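Local coordinates for alpha-toxin (Clostridium novyi, PDB 2VK9), which is a large clostridial cytotoxin whose catalytic domain belongs to the GT-A class of glycosyltransferase folds, at residues S97-I109 and R271-L285. Numbering follows the deposited sequence.
Sequences SKNLSFIWIGGPI and RIAILKKYGGVYCDL
Asn99 to Ser101 pair with Val281 to Cys283 as neighbouring parallel strands, 99-103 and 280-283, whose axes approach to 4.7 Å at an angle of 25°. Val281 N donates to Asn99 O, Ser101 N to Val281 O and Cys283 N to Ser101 O, so the bonds pass back and forth between the chains. Gly279, with positive phi, is the first residue to leave helical backbone angles, and Gly280 follows where a side chain would collide with Asn99 O. Asn99 ND2 reaches Tyr278 O in a weak bond (2.9 Å).

One sheet face carries Leu100 and Val281, where Leu100 CD1 touches Val281 CG1 obliquely at 3.7 Å; strand 382-391 adds Phe388 against Val281. On the face bearing Ser101 and Tyr282 lies the helix. There, beside the small Ser101, Ile274 CG2 lies 3.6 Å from Ser101 OG, and this hydroxyl donates to a water that in turn donates to Gly279 O and Val281 O. Ile103, with CG1 beside its backbone N (chi1 -63°), sends CD1 to Tyr282 CE1 (3.8 Å), while Arg271 CG covers one face of the Tyr282 ring and Arg271 NH1 hydrogen-bonds to Asn386 O. A second water joins Ile103 N, Tyr282 OH and Cys283 O. Phe102 CE2 meets Cys283 CB at 3.5 Å, and Leu285 packs its branched end against Phe102, Trp104 and Ile109.

Strand 99-103, followed much later by helix 263-278 and the adjacent parallel strand 280-283, builds the centre of the mixed sheet, the Rossmann-like core of a GT-A fold.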
loop_
_atom_site.group_PDB
_atom_site.type_symbol
_atom_site.label_atom_id
_atom_site.label_comp_id
_atom_site.label_asym_id
_atom_site.label_seq_id
_atom_site.Cartn_x
_atom_site.Cartn_y
_atom_site.Cartn_z
ATOM N N SER A 97 3.458 0.715 19.773
ATOM C CA SER A 97 2.442 1.499 20.477
ATOM C C SER A 97 1.083 0.823 20.345
ATOM O O SER A 97 0.783 0.223 19.312
ATOM C CB SER A 97 2.358 2.922 19.924
ATOM O OG SER A 97 3.594 3.598 20.050
ATOM N N LYS A 98 0.264 0.914 21.388
ATOM C CA LYS A 98 -1.051 0.288 21.360
ATOM C C LYS A 98 -2.105 1.206 20.763
ATOM O O LYS A 98 -3.065 1.628 21.409
ATOM C CB LYS A 98 -1.420 -0.267 22.725
ATOM C CG LYS A 98 -0.600 -1.506 22.993
ATOM C CD LYS A 98 -1.014 -2.228 24.209
ATOM C CE LYS A 98 -0.127 -3.420 24.400
ATOM N NZ LYS A 98 -0.736 -4.331 25.412
ATOM N N ASN A 99 -1.869 1.509 19.494
ATOM C CA ASN A 99 -2.793 2.219 18.660
ATOM C C ASN A 99 -3.179 1.311 17.527
ATOM O O ASN A 99 -2.320 0.682 16.920
ATOM C CB ASN A 99 -2.125 3.462 18.112
ATOM C CG ASN A 99 -1.782 4.446 19.194
ATOM O OD1 ASN A 99 -2.587 4.701 20.097
ATOM N ND2 ASN A 99 -0.583 5.011 19.119
ATOM N N LEU A 100 -4.475 1.224 17.259
ATOM C CA LEU A 100 -4.952 0.518 16.087
ATOM C C LEU A 100 -5.735 1.503 15.247
ATOM O O LEU A 100 -6.681 2.114 15.731
ATOM C CB LEU A 100 -5.823 -0.664 16.503
ATOM C CG LEU A 100 -6.549 -1.479 15.432
ATOM C CD1 LEU A 100 -5.565 -2.116 14.476
ATOM C CD2 LEU A 100 -7.408 -2.536 16.090
ATOM N N SER A 101 -5.335 1.679 13.995
ATOM C CA SER A 101 -5.962 2.703 13.173
ATOM C C SER A 101 -6.585 2.138 11.926
ATOM O O SER A 101 -6.032 1.240 11.305
ATOM C CB SER A 101 -4.956 3.777 12.794
ATOM O OG SER A 101 -4.503 4.466 13.947
ATOM N N PHE A 102 -7.747 2.668 11.566
ATOM C CA PHE A 102 -8.405 2.340 10.311
ATOM C C PHE A 102 -8.692 3.649 9.611
ATOM O O PHE A 102 -8.765 4.694 10.251
ATOM C CB PHE A 102 -9.716 1.601 10.566
ATOM C CG PHE A 102 -9.556 0.319 11.318
ATOM C CD1 PHE A 102 -9.591 0.304 12.699
ATOM C CD2 PHE A 102 -9.378 -0.880 10.645
ATOM C CE1 PHE A 102 -9.445 -0.887 13.401
ATOM C CE2 PHE A 102 -9.230 -2.073 11.335
ATOM C CZ PHE A 102 -9.264 -2.078 12.718
ATOM N N ILE A 103 -8.838 3.597 8.296
ATOM C CA ILE A 103 -9.210 4.769 7.508
ATOM C C ILE A 103 -10.412 4.417 6.657
ATOM O O ILE A 103 -10.448 3.347 6.056
ATOM C CB ILE A 103 -8.091 5.162 6.533
ATOM C CG1 ILE A 103 -6.827 5.571 7.288
ATOM C CG2 ILE A 103 -8.572 6.248 5.551
ATOM C CD1 ILE A 103 -5.655 5.718 6.385
ATOM N N TRP A 104 -11.397 5.304 6.611
ATOM C CA TRP A 104 -12.413 5.229 5.575
ATOM C C TRP A 104 -12.733 6.622 5.076
ATOM O O TRP A 104 -13.399 7.373 5.772
ATOM C CB TRP A 104 -13.696 4.513 6.037
ATOM C CG TRP A 104 -14.589 4.299 4.859
ATOM C CD1 TRP A 104 -15.621 5.093 4.462
ATOM C CD2 TRP A 104 -14.466 3.278 3.860
ATOM N NE1 TRP A 104 -16.175 4.618 3.303
ATOM C CE2 TRP A 104 -15.484 3.504 2.906
ATOM C CE3 TRP A 104 -13.607 2.181 3.689
ATOM C CZ2 TRP A 104 -15.671 2.672 1.788
ATOM C CZ3 TRP A 104 -13.789 1.356 2.574
ATOM C CH2 TRP A 104 -14.818 1.607 1.643
ATOM N N ILE A 105 -12.276 6.969 3.876
ATOM C CA ILE A 105 -12.483 8.323 3.367
ATOM C C ILE A 105 -13.280 8.422 2.070
ATOM O O ILE A 105 -13.318 7.479 1.290
ATOM C CB ILE A 105 -11.158 9.068 3.173
ATOM C CG1 ILE A 105 -10.163 8.216 2.381
ATOM C CG2 ILE A 105 -10.582 9.457 4.524
ATOM C CD1 ILE A 105 -9.008 9.012 1.804
ATOM N N GLY A 106 -13.920 9.574 1.861
ATOM C CA GLY A 106 -14.506 9.941 0.564
ATOM C C GLY A 106 -15.922 9.484 0.214
ATOM O O GLY A 106 -16.365 9.663 -0.929
ATOM N N GLY A 107 -16.636 8.911 1.181
ATOM C CA GLY A 107 -17.987 8.416 0.940
ATOM C C GLY A 107 -18.569 7.687 2.135
ATOM O O GLY A 107 -17.951 7.637 3.197
ATOM N N PRO A 108 -19.776 7.121 1.981
ATOM C CA PRO A 108 -20.397 6.423 3.107
ATOM C C PRO A 108 -19.657 5.130 3.438
ATOM O O PRO A 108 -19.184 4.432 2.536
ATOM C CB PRO A 108 -21.795 6.105 2.588
ATOM C CG PRO A 108 -21.625 6.028 1.096
ATOM C CD PRO A 108 -20.620 7.088 0.772
ATOM N N ILE A 109 -19.537 4.822 4.724
ATOM C CA ILE A 109 -18.958 3.548 5.125
ATOM C C ILE A 109 -20.059 2.475 4.996
ATOM O O ILE A 109 -21.250 2.787 5.114
ATOM C CB ILE A 109 -18.314 3.640 6.537
ATOM C CG1 ILE A 109 -17.423 2.430 6.816
ATOM C CG2 ILE A 109 -19.361 3.840 7.625
ATOM C CD1 ILE A 109 -16.524 2.591 8.045
ATOM N N ARG A 271 -2.419 6.726 5.453
ATOM C CA ARG A 271 -1.842 5.592 6.177
ATOM C C ARG A 271 -0.483 5.918 6.793
ATOM O O ARG A 271 -0.219 5.671 7.975
ATOM C CB ARG A 271 -1.608 4.525 5.133
ATOM C CG ARG A 271 -1.597 3.111 5.581
ATOM C CD ARG A 271 -1.752 2.245 4.340
ATOM N NE ARG A 271 -2.952 2.648 3.622
ATOM C CZ ARG A 271 -3.775 1.819 2.994
ATOM N NH1 ARG A 271 -3.547 0.503 2.972
ATOM N NH2 ARG A 271 -4.839 2.323 2.386
ATOM N N ILE A 272 0.385 6.456 5.944
ATOM C CA ILE A 272 1.767 6.701 6.279
ATOM C C ILE A 272 1.853 7.828 7.298
ATOM O O ILE A 272 2.556 7.707 8.308
ATOM C CB ILE A 272 2.579 6.989 5.009
ATOM C CG1 ILE A 272 2.655 5.720 4.158
ATOM C CG2 ILE A 272 3.974 7.465 5.353
ATOM C CD1 ILE A 272 3.277 5.932 2.783
ATOM N N ALA A 273 1.120 8.906 7.048
ATOM C CA ALA A 273 1.061 10.022 7.972
ATOM C C ALA A 273 0.514 9.584 9.340
ATOM O O ALA A 273 1.040 10.005 10.369
ATOM C CB ALA A 273 0.247 11.170 7.379
ATOM N N ILE A 274 -0.515 8.733 9.357
ATOM C CA ILE A 274 -1.077 8.244 10.620
ATOM C C ILE A 274 0.015 7.548 11.431
ATOM O O ILE A 274 0.248 7.879 12.601
ATOM C CB ILE A 274 -2.259 7.257 10.427
ATOM C CG1 ILE A 274 -3.438 7.911 9.702
ATOM C CG2 ILE A 274 -2.705 6.676 11.765
ATOM C CD1 ILE A 274 -4.198 8.903 10.521
ATOM N N LEU A 275 0.692 6.591 10.807
ATOM C CA LEU A 275 1.768 5.879 11.488
ATOM C C LEU A 275 2.890 6.792 11.960
ATOM O O LEU A 275 3.438 6.564 13.036
ATOM C CB LEU A 275 2.334 4.757 10.624
ATOM C CG LEU A 275 1.367 3.620 10.302
ATOM C CD1 LEU A 275 1.912 2.793 9.157
ATOM C CD2 LEU A 275 1.125 2.761 11.534
ATOM N N LYS A 276 3.228 7.829 11.196
ATOM C CA LYS A 276 4.266 8.736 11.668
ATOM C C LYS A 276 3.805 9.623 12.822
ATOM O O LYS A 276 4.620 10.138 13.581
ATOM C CB LYS A 276 4.872 9.582 10.554
ATOM C CG LYS A 276 6.327 9.913 10.865
ATOM C CD LYS A 276 6.742 11.215 10.266
ATOM C CE LYS A 276 8.269 11.406 10.369
ATOM N NZ LYS A 276 8.845 12.292 9.255
ATOM N N LYS A 277 2.502 9.798 12.962
ATOM C CA LYS A 277 1.972 10.565 14.071
ATOM C C LYS A 277 1.794 9.675 15.308
ATOM O O LYS A 277 2.362 9.962 16.337
ATOM C CB LYS A 277 0.671 11.251 13.658
ATOM C CG LYS A 277 -0.046 11.991 14.769
ATOM C CD LYS A 277 0.202 13.465 14.728
ATOM C CE LYS A 277 -0.535 14.139 15.887
ATOM N NZ LYS A 277 0.316 15.234 16.511
ATOM N N TYR A 278 1.042 8.583 15.190
ATOM C CA TYR A 278 0.651 7.758 16.334
ATOM C C TYR A 278 1.505 6.519 16.494
ATOM O O TYR A 278 1.707 6.038 17.608
ATOM C CB TYR A 278 -0.813 7.311 16.198
ATOM C CG TYR A 278 -1.800 8.453 16.121
ATOM C CD1 TYR A 278 -2.173 8.993 14.887
ATOM C CD2 TYR A 278 -2.350 9.002 17.280
ATOM C CE1 TYR A 278 -3.064 10.049 14.804
ATOM C CE2 TYR A 278 -3.254 10.062 17.213
ATOM C CZ TYR A 278 -3.601 10.586 15.971
ATOM O OH TYR A 278 -4.496 11.644 15.886
ATOM N N GLY A 279 1.989 5.988 15.376
ATOM C CA GLY A 279 2.607 4.666 15.360
ATOM C C GLY A 279 1.578 3.605 15.710
ATOM O O GLY A 279 0.395 3.906 15.868
ATOM N N GLY A 280 2.036 2.364 15.848
ATOM C CA GLY A 280 1.172 1.248 16.190
ATOM C C GLY A 280 0.819 0.405 14.977
ATOM O O GLY A 280 1.644 0.199 14.082
ATOM N N VAL A 281 -0.418 -0.079 14.958
ATOM C CA VAL A 281 -0.907 -0.934 13.899
ATOM C C VAL A 281 -1.831 -0.136 13.010
ATOM O O VAL A 281 -2.673 0.616 13.502
ATOM C CB VAL A 281 -1.715 -2.106 14.477
ATOM C CG1 VAL A 281 -2.127 -3.069 13.383
ATOM C CG2 VAL A 281 -0.920 -2.821 15.551
ATOM N N TYR A 282 -1.665 -0.284 11.701
ATOM C CA TYR A 282 -2.676 0.167 10.755
ATOM C C TYR A 282 -3.317 -1.049 10.135
ATOM O O TYR A 282 -2.627 -1.976 9.737
ATOM C CB TYR A 282 -2.106 1.038 9.636
ATOM C CG TYR A 282 -3.094 1.145 8.506
ATOM C CD1 TYR A 282 -4.180 2.020 8.585
ATOM C CD2 TYR A 282 -2.991 0.317 7.382
ATOM C CE1 TYR A 282 -5.119 2.099 7.562
ATOM C CE2 TYR A 282 -3.935 0.378 6.350
ATOM C CZ TYR A 282 -4.995 1.273 6.447
ATOM O OH TYR A 282 -5.931 1.335 5.440
ATOM N N CYS A 283 -4.635 -1.036 10.024
ATOM C CA CYS A 283 -5.334 -2.140 9.402
ATOM C C CYS A 283 -6.385 -1.696 8.398
ATOM O O CYS A 283 -7.037 -0.672 8.558
ATOM C CB CYS A 283 -5.962 -3.040 10.457
ATOM S SG CYS A 283 -6.594 -4.580 9.776
ATOM N N ASP A 284 -6.524 -2.500 7.354
ATOM C CA ASP A 284 -7.554 -2.335 6.357
ATOM C C ASP A 284 -8.859 -2.879 6.926
ATOM O O ASP A 284 -8.865 -3.936 7.572
ATOM C CB ASP A 284 -7.160 -3.147 5.139
ATOM C CG ASP A 284 -7.681 -2.564 3.850
ATOM O OD1 ASP A 284 -8.867 -2.840 3.508
ATOM O OD2 ASP A 284 -6.885 -1.850 3.174
ATOM N N LEU A 285 -9.963 -2.167 6.692
ATOM C CA LEU A 285 -11.286 -2.609 7.163
ATOM C C LEU A 285 -11.813 -3.933 6.552
ATOM O O LEU A 285 -12.848 -4.456 6.977
ATOM C CB LEU A 285 -12.307 -1.484 7.012
ATOM C CG LEU A 285 -12.314 -0.478 8.161
ATOM C CD1 LEU A 285 -12.863 0.875 7.728
ATOM C CD2 LEU A 285 -13.096 -1.032 9.342
HETATM O O HOH W 1 4.904 5.000 17.899
HETATM O O HOH W 2 -2.053 3.383 14.398
HETATM O O HOH W 3 -8.225 1.252 7.129
#